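Local coordinates for protein type I modular polyketide synthase (Streptomyces albus subsp. albus, PDB 6IYT) that probably loads an extender unit, apparently ethylmalonyl from its coenzyme A thioester, onto the salinomycin polyketide synthase through its acyltransferase domain, at residues S223-L237 and L334-P346. Numbering follows the deposited sequence.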
ATOM      1  N   SER A 223       2.873   9.824   9.324  1.00  8.63           N
ATOM      2  CA  SER A 223       3.623  11.075   9.323  1.00  9.58           C
ATOM      3  C   SER A 223       3.762  11.661  10.747  1.00 11.29           C
ATOM      4  O   SER A 223       4.470  12.648  10.942  1.00 12.79           O
ATOM      5  CB  SER A 223       2.983  12.100   8.402  1.00 11.06           C
ATOM      6  OG  SER A 223       1.823  12.668   8.985  1.00 10.34           O
ATOM      7  N   GLY A 224       2.931  11.197  11.674  1.00  8.91           N
ATOM      8  CA  GLY A 224       2.900  11.794  13.016  1.00 11.27           C
ATOM      9  C   GLY A 224       2.019  13.041  13.139  1.00 10.49           C
ATOM     10  O   GLY A 224       2.014  13.707  14.206  1.00 13.14           O
ATOM     11  N   ALA A 225       1.209  13.316  12.115  1.00  7.78           N
ATOM     12  CA  ALA A 225       0.327  14.449  12.146  1.00  6.91           C
ATOM     13  C   ALA A 225      -0.793  14.205  13.180  1.00  7.76           C
ATOM     14  O   ALA A 225      -1.321  15.152  13.777  1.00  9.29           O
ATOM     15  CB  ALA A 225      -0.267  14.704  10.775  1.00  8.32           C
ATOM     16  N   LEU A 226      -1.198  12.951  13.328  1.00  6.88           N
ATOM     17  CA  LEU A 226      -2.068  12.579  14.432  1.00  8.40           C
ATOM     18  C   LEU A 226      -1.338  11.599  15.302  1.00  7.89           C
ATOM     19  O   LEU A 226      -0.637  10.745  14.802  1.00  8.03           O
ATOM     20  CB  LEU A 226      -3.346  11.930  13.923  1.00  8.13           C
ATOM     21  CG  LEU A 226      -4.351  12.820  13.174  1.00  8.77           C
ATOM     22  CD1 LEU A 226      -5.482  11.961  12.646  1.00  9.76           C
ATOM     23  CD2 LEU A 226      -4.863  13.907  14.087  1.00 10.42           C
ATOM     24  N   SER A 227      -1.640  11.608  16.593  1.00  8.57           N
ATOM     25  CA  SER A 227      -1.189  10.537  17.453  1.00  8.00           C
ATOM     26  C   SER A 227      -1.835   9.228  16.977  1.00  7.66           C
ATOM     27  O   SER A 227      -2.897   9.232  16.356  1.00  6.19           O
ATOM     28  CB  SER A 227      -1.560  10.843  18.920  1.00  7.65           C
ATOM     29  OG  SER A 227      -2.950  10.731  19.146  1.00  7.50           O
ATOM     30  N   LEU A 228      -1.214   8.104  17.285  1.00  8.43           N
ATOM     31  CA  LEU A 228      -1.837   6.819  17.033  1.00  8.89           C
ATOM     32  C   LEU A 228      -3.230   6.712  17.623  1.00  8.52           C
ATOM     33  O   LEU A 228      -4.156   6.198  16.978  1.00  9.35           O
ATOM     34  CB  LEU A 228      -0.989   5.721  17.619  1.00 11.04           C
ATOM     35  CG  LEU A 228      -0.755   4.482  16.814  1.00 14.00           C
ATOM     36  CD1 LEU A 228      -0.423   4.816  15.358  1.00 15.21           C
ATOM     37  CD2 LEU A 228       0.393   3.728  17.482  1.00 13.04           C
ATOM     38  N   GLY A 229      -3.376   7.150  18.877  1.00  9.00           N
ATOM     39  CA  GLY A 229      -4.683   7.156  19.531  1.00  8.33           C
ATOM     40  C   GLY A 229      -5.733   7.944  18.772  1.00  7.56           C
ATOM     41  O   GLY A 229      -6.849   7.482  18.609  1.00  7.21           O
ATOM     42  N   ASP A 230      -5.396   9.188  18.404  1.00  6.58           N
ATOM     43  CA  ASP A 230      -6.352  10.063  17.716  1.00  6.00           C
ATOM     44  C   ASP A 230      -6.715   9.481  16.351  1.00  5.79           C
ATOM     45  O   ASP A 230      -7.871   9.447  15.999  1.00  5.50           O
ATOM     46  CB  ASP A 230      -5.803  11.485  17.534  1.00  7.46           C
ATOM     47  CG  ASP A 230      -5.999  12.380  18.785  1.00  9.57           C
ATOM     48  OD1 ASP A 230      -6.608  11.928  19.791  1.00  9.93           O
ATOM     49  OD2 ASP A 230      -5.530  13.552  18.740  1.00 11.33           O
ATOM     50  N   ALA A 231      -5.715   9.018  15.588  1.00  4.73           N
ATOM     51  CA  ALA A 231      -5.993   8.426  14.257  1.00  4.71           C
ATOM     52  C   ALA A 231      -6.902   7.195  14.404  1.00  4.49           C
ATOM     53  O   ALA A 231      -7.914   7.043  13.695  1.00  3.78           O
ATOM     54  CB  ALA A 231      -4.674   8.044  13.562  1.00  4.45           C
ATOM     55  N   ALA A 232      -6.576   6.342  15.344  1.00  5.51           N
ATOM     56  CA  ALA A 232      -7.391   5.180  15.604  1.00  5.89           C
ATOM     57  C   ALA A 232      -8.831   5.534  15.952  1.00  5.97           C
ATOM     58  O   ALA A 232      -9.784   4.943  15.420  1.00  5.76           O
ATOM     59  CB  ALA A 232      -6.763   4.328  16.684  1.00  6.38           C
ATOM     60  N   GLN A 233      -9.005   6.514  16.812  1.00  6.92           N
ATOM     61  CA  GLN A 233     -10.311   6.930  17.212  1.00  6.70           C
ATOM     62  C   GLN A 233     -11.107   7.564  16.063  1.00  6.10           C
ATOM     63  O   GLN A 233     -12.309   7.304  15.937  1.00  6.61           O
ATOM     64  CB  GLN A 233     -10.226   7.887  18.412  1.00  7.52           C
ATOM     65  CG  GLN A 233     -11.555   8.150  19.061  1.00  8.63           C
ATOM     66  CD  GLN A 233     -11.450   8.977  20.343  1.00 11.01           C
ATOM     67  OE1 GLN A 233     -10.369   9.314  20.798  1.00 12.22           O
ATOM     68  NE2 GLN A 233     -12.583   9.202  20.973  1.00 14.82           N
ATOM     69  N   VAL A 234     -10.430   8.294  15.170  1.00  5.74           N
ATOM     70  CA  VAL A 234     -11.089   8.838  13.997  1.00  5.23           C
ATOM     71  C   VAL A 234     -11.634   7.724  13.118  1.00  5.61           C
ATOM     72  O   VAL A 234     -12.808   7.765  12.694  1.00  5.57           O
ATOM     73  CB  VAL A 234     -10.188   9.746  13.162  1.00  5.58           C
ATOM     74  CG1 VAL A 234     -10.864  10.121  11.887  1.00  6.31           C
ATOM     75  CG2 VAL A 234      -9.806  11.005  13.922  1.00  5.53           C
ATOM     76  N   VAL A 235     -10.806   6.743  12.806  1.00  5.09           N
ATOM     77  CA  VAL A 235     -11.257   5.702  11.879  1.00  5.17           C
ATOM     78  C   VAL A 235     -12.357   4.825  12.487  1.00  4.95           C
ATOM     79  O   VAL A 235     -13.326   4.493  11.797  1.00  5.43           O
ATOM     80  CB  VAL A 235     -10.107   4.842  11.301  1.00  5.47           C
ATOM     81  CG1 VAL A 235      -9.508   3.938  12.346  1.00  6.37           C
ATOM     82  CG2 VAL A 235     -10.625   4.013  10.131  1.00  5.46           C
ATOM     83  N   VAL A 236     -12.299   4.593  13.793  1.00  4.14           N
ATOM     84  CA  VAL A 236     -13.329   3.814  14.470  1.00  4.50           C
ATOM     85  C   VAL A 236     -14.653   4.576  14.475  1.00  5.18           C
ATOM     86  O   VAL A 236     -15.671   4.057  14.065  1.00  4.37           O
ATOM     87  CB  VAL A 236     -12.935   3.456  15.919  1.00  4.57           C
ATOM     88  CG1 VAL A 236     -14.148   2.869  16.676  1.00  5.25           C
ATOM     89  CG2 VAL A 236     -11.794   2.453  15.927  1.00  4.83           C
ATOM     90  N   LEU A 237     -14.637   5.824  14.892  1.00  5.50           N
ATOM     91  CA  LEU A 237     -15.894   6.543  15.065  1.00  6.36           C
ATOM     92  C   LEU A 237     -16.534   6.887  13.742  1.00  6.02           C
ATOM     93  O   LEU A 237     -17.744   6.841  13.618  1.00  5.94           O
ATOM     94  CB  LEU A 237     -15.700   7.803  15.882  1.00  7.27           C
ATOM     95  CG  LEU A 237     -15.372   7.593  17.350  1.00  8.52           C
ATOM     96  CD1 LEU A 237     -15.216   8.963  18.019  1.00  8.14           C
ATOM     97  CD2 LEU A 237     -16.420   6.744  18.062  1.00  9.92           C
ATOM     98  N   LEU A 334     -18.430  14.275  16.712  1.00  6.31           N
ATOM     99  CA  LEU A 334     -17.763  12.996  16.981  1.00  8.88           C
ATOM    100  C   LEU A 334     -16.249  13.160  17.016  1.00  7.00           C
ATOM    101  O   LEU A 334     -15.570  12.531  17.822  1.00  8.54           O
ATOM    102  CB  LEU A 334     -18.114  12.014  15.867  1.00 11.08           C
ATOM    103  CG  LEU A 334     -18.687  10.631  16.089  1.00 18.84           C
ATOM    104  CD1 LEU A 334     -19.174  10.337  17.499  1.00 17.24           C
ATOM    105  CD2 LEU A 334     -19.798  10.388  15.064  1.00 16.72           C
ATOM    106  N   LEU A 335     -15.720  14.009  16.136  1.00  6.27           N
ATOM    107  CA  LEU A 335     -14.261  14.113  15.907  1.00  6.57           C
ATOM    108  C   LEU A 335     -13.632  15.365  16.508  1.00  8.11           C
ATOM    109  O   LEU A 335     -12.475  15.667  16.236  1.00  7.96           O
ATOM    110  CB  LEU A 335     -13.983  14.094  14.398  1.00  7.13           C
ATOM    111  CG  LEU A 335     -14.515  12.863  13.624  1.00  6.93           C
ATOM    112  CD1 LEU A 335     -13.987  12.881  12.197  1.00  7.08           C
ATOM    113  CD2 LEU A 335     -14.154  11.552  14.295  1.00  8.13           C
ATOM    114  N   SER A 336     -14.365  16.052  17.382  1.00  9.59           N
ATOM    115  CA  SER A 336     -13.875  17.316  17.962  1.00 11.67           C
ATOM    116  C   SER A 336     -12.662  17.109  18.894  1.00 10.45           C
ATOM    117  O   SER A 336     -11.930  18.055  19.194  1.00 11.11           O
ATOM    118  CB  SER A 336     -14.992  18.001  18.734  1.00 14.33           C
ATOM    119  OG  SER A 336     -15.482  17.147  19.768  1.00 20.37           O
ATOM    120  N   PHE A 337     -12.454  15.885  19.339  1.00  8.78           N
ATOM    121  CA  PHE A 337     -11.301  15.554  20.218  1.00  8.89           C
ATOM    122  C   PHE A 337      -9.943  15.705  19.540  1.00  8.65           C
ATOM    123  O   PHE A 337      -8.909  15.686  20.208  1.00  8.37           O
ATOM    124  CB  PHE A 337     -11.444  14.132  20.756  1.00  8.41           C
ATOM    125  CG  PHE A 337     -11.360  13.070  19.691  1.00  7.58           C
ATOM    126  CD1 PHE A 337     -10.120  12.627  19.217  1.00  7.26           C
ATOM    127  CD2 PHE A 337     -12.498  12.603  19.078  1.00  7.78           C
ATOM    128  CE1 PHE A 337     -10.041  11.665  18.229  1.00  7.40           C
ATOM    129  CE2 PHE A 337     -12.412  11.644  18.057  1.00  7.67           C
ATOM    130  CZ  PHE A 337     -11.179  11.232  17.600  1.00  6.50           C
ATOM    131  N   VAL A 338      -9.921  15.633  18.210  1.00  8.36           N
ATOM    132  CA  VAL A 338      -8.659  15.477  17.485  1.00  9.25           C
ATOM    133  C   VAL A 338      -7.692  16.617  17.779  1.00  8.99           C
ATOM    134  O   VAL A 338      -8.082  17.767  17.839  1.00  8.89           O
ATOM    135  CB  VAL A 338      -8.889  15.384  15.961  1.00 13.07           C
ATOM    136  CG1 VAL A 338      -7.568  15.355  15.243  1.00 20.48           C
ATOM    137  CG2 VAL A 338      -9.662  14.130  15.650  1.00 13.05           C
ATOM    138  N   GLU A 339      -6.427  16.270  18.014  1.00  8.24           N
ATOM    139  CA  GLU A 339      -5.382  17.266  18.216  1.00  8.28           C
ATOM    140  C   GLU A 339      -4.270  17.094  17.191  1.00  7.90           C
ATOM    141  O   GLU A 339      -3.206  16.510  17.495  1.00  8.29           O
ATOM    142  CB  GLU A 339      -4.804  17.140  19.612  1.00 10.11           C
ATOM    143  CG  GLU A 339      -5.827  17.380  20.688  1.00 12.16           C
ATOM    144  CD  GLU A 339      -6.194  18.856  20.853  1.00 14.98           C
ATOM    145  OE1 GLU A 339      -5.593  19.703  20.183  1.00 17.48           O
ATOM    146  OE2 GLU A 339      -7.085  19.162  21.668  1.00 16.98           O
ATOM    147  N   PRO A 340      -4.503  17.575  15.987  1.00  6.46           N
ATOM    148  CA  PRO A 340      -3.498  17.481  14.943  1.00  6.87           C
ATOM    149  C   PRO A 340      -2.276  18.322  15.252  1.00  6.64           C
ATOM    150  O   PRO A 340      -2.374  19.325  15.983  1.00  5.88           O
ATOM    151  CB  PRO A 340      -4.216  18.027  13.708  1.00  6.92           C
ATOM    152  CG  PRO A 340      -5.260  18.952  14.251  1.00  6.54           C
ATOM    153  CD  PRO A 340      -5.694  18.327  15.546  1.00  5.85           C
ATOM    154  N   ARG A 341      -1.158  17.964  14.650  1.00  6.54           N
ATOM    155  CA  ARG A 341       0.090  18.698  14.842  1.00  8.75           C
ATOM    156  C   ARG A 341       1.001  18.533  13.645  1.00  8.36           C
ATOM    157  O   ARG A 341       0.801  17.637  12.805  1.00  8.68           O
ATOM    158  CB  ARG A 341       0.797  18.268  16.143  1.00  9.21           C
ATOM    159  CG  ARG A 341       1.335  16.827  16.129  1.00  9.81           C
ATOM    160  CD  ARG A 341       0.355  15.850  16.728  1.00 11.00           C
ATOM    161  NE  ARG A 341       0.858  14.479  16.617  1.00 11.42           N
ATOM    162  CZ  ARG A 341       1.092  13.685  17.647  1.00 13.95           C
ATOM    163  NH1 ARG A 341       0.610  13.998  18.833  1.00 16.72           N
ATOM    164  NH2 ARG A 341       1.647  12.512  17.458  1.00 12.26           N
ATOM    165  N   GLU A 342       2.024  19.388  13.568  1.00 11.67           N
ATOM    166  CA  GLU A 342       2.956  19.356  12.449  1.00 12.45           C
ATOM    167  C   GLU A 342       3.763  18.049  12.510  1.00 12.60           C
ATOM    168  O   GLU A 342       4.176  17.600  13.606  1.00 13.98           O
ATOM    169  CB  GLU A 342       3.861  20.653  12.427  1.00 12.50           C
ATOM    170  CG  GLU A 342       3.052  21.958  12.272  1.00 13.93           C
ATOM    171  CD  GLU A 342       3.881  23.258  12.006  1.00 18.05           C
ATOM    172  OE1 GLU A 342       3.289  24.351  12.078  1.00 26.49           O
ATOM    173  OE2 GLU A 342       5.043  23.193  11.626  1.00 19.04           O
ATOM    174  N   GLY A 343       3.733  17.294  11.400  1.00 10.67           N
ATOM    175  CA  GLY A 343       4.268  15.917  11.367  1.00  9.51           C
ATOM    176  C   GLY A 343       5.760  15.886  10.978  1.00  8.84           C
ATOM    177  O   GLY A 343       6.393  16.947  10.829  1.00 10.77           O
ATOM    178  N   SER A 344       6.293  14.666  10.820  1.00 10.91           N
ATOM    179  CA  SER A 344       7.719  14.409  10.493  1.00 11.70           C
ATOM    180  C   SER A 344       8.013  14.787   9.074  1.00 10.75           C
ATOM    181  O   SER A 344       9.166  15.057   8.692  1.00  7.27           O
ATOM    182  CB  SER A 344       8.005  12.894  10.658  1.00 14.57           C
ATOM    183  OG  SER A 344       8.385  12.615  11.975  1.00 30.95           O
ATOM    184  N   VAL A 345       6.973  14.676   8.261  1.00  9.73           N
ATOM    185  CA  VAL A 345       7.070  14.595   6.864  1.00 10.28           C
ATOM    186  C   VAL A 345       5.736  15.170   6.351  1.00  8.72           C
ATOM    187  O   VAL A 345       4.708  15.014   7.017  1.00  8.09           O
ATOM    188  CB  VAL A 345       7.284  13.117   6.554  1.00 16.49           C
ATOM    189  CG1 VAL A 345       6.164  12.492   5.808  1.00 14.33           C
ATOM    190  CG2 VAL A 345       8.654  12.865   6.030  1.00 12.22           C
ATOM    191  N   PRO A 346       5.761  15.944   5.256  1.00  7.63           N
ATOM    192  CA  PRO A 346       4.483  16.534   4.805  1.00  8.24           C
ATOM    193  C   PRO A 346       3.451  15.508   4.365  1.00  7.25           C
ATOM    194  O   PRO A 346       3.817  14.460   3.797  1.00  7.09           O
ATOM    195  CB  PRO A 346       4.888  17.409   3.596  1.00 10.37           C
ATOM    196  CG  PRO A 346       6.344  17.557   3.674  1.00 10.57           C
ATOM    197  CD  PRO A 346       6.901  16.397   4.444  1.00  8.96           C
TER
HETATM  198  O   HOH W   1       2.322  15.231   8.290  1.00 11.10           O
HETATM  199  O   HOH W   2      -3.080  13.805  17.538  1.00 12.49           O
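S223 and S344 open a contact that illustrates how an irregular chain can be tied to a helix and the turn before it through successive carbonyls. The S223 carbonyl, just before G224, takes the S344 amide in a nearly straight bond of 2.7 Å from N to O, while S223 OG reaches V345 O through one water and accepts from A225 N in an ST turn. G224, which leaves the helical path with positive phi, offers its carbonyl to R341: NE donates to G224 O at 2.8 Å, and the oxygen lies almost in the guanidinium plane. With chi1 at 68° and a bend at chi2, the R341 side chain folds back so that S227 N lies over the guanidinium centre. One residue on, A225 O receives R341 N in its carbonyl plane. L226 passes V338 at about a right angle, CD2 against CG1 at a tight 3.3 Å. S227 is the N-cap of helix 228-245, its OG accepting from D230 N, and a second water joins S227 N, D230 OD2 and E339 O. D230 OD2 also accepts from E339 N at 3.0 Å, met from above the carboxylate plane, while OD1 lies at the edge of the F337 ring. Q233 runs out extended, CG anti to its backbone N (chi1 -168°), and lays its amide nearly parallel to the F337 ring, 13° between planes, CD 3.5 Å above the ring centre. V338 CG2 sits toward the rim of the opposite face, and V234 CG2 touches this same methyl at 3.6 Å. L237 CD1 meets F337 CE2 obliquely. The chemistry is thus divided: three successive carbonyls, met by two backbone amides and R341 NE, tie the loop to the turn; the D230 carboxylate, gripped by an amide and a water, probably complements the positive N-terminal end of its helix; and an amide-ring stack with aliphatic contacts joins the loop after helix 328-334 to helix 228-245, whose V235 packs on F189 of helix 181-200.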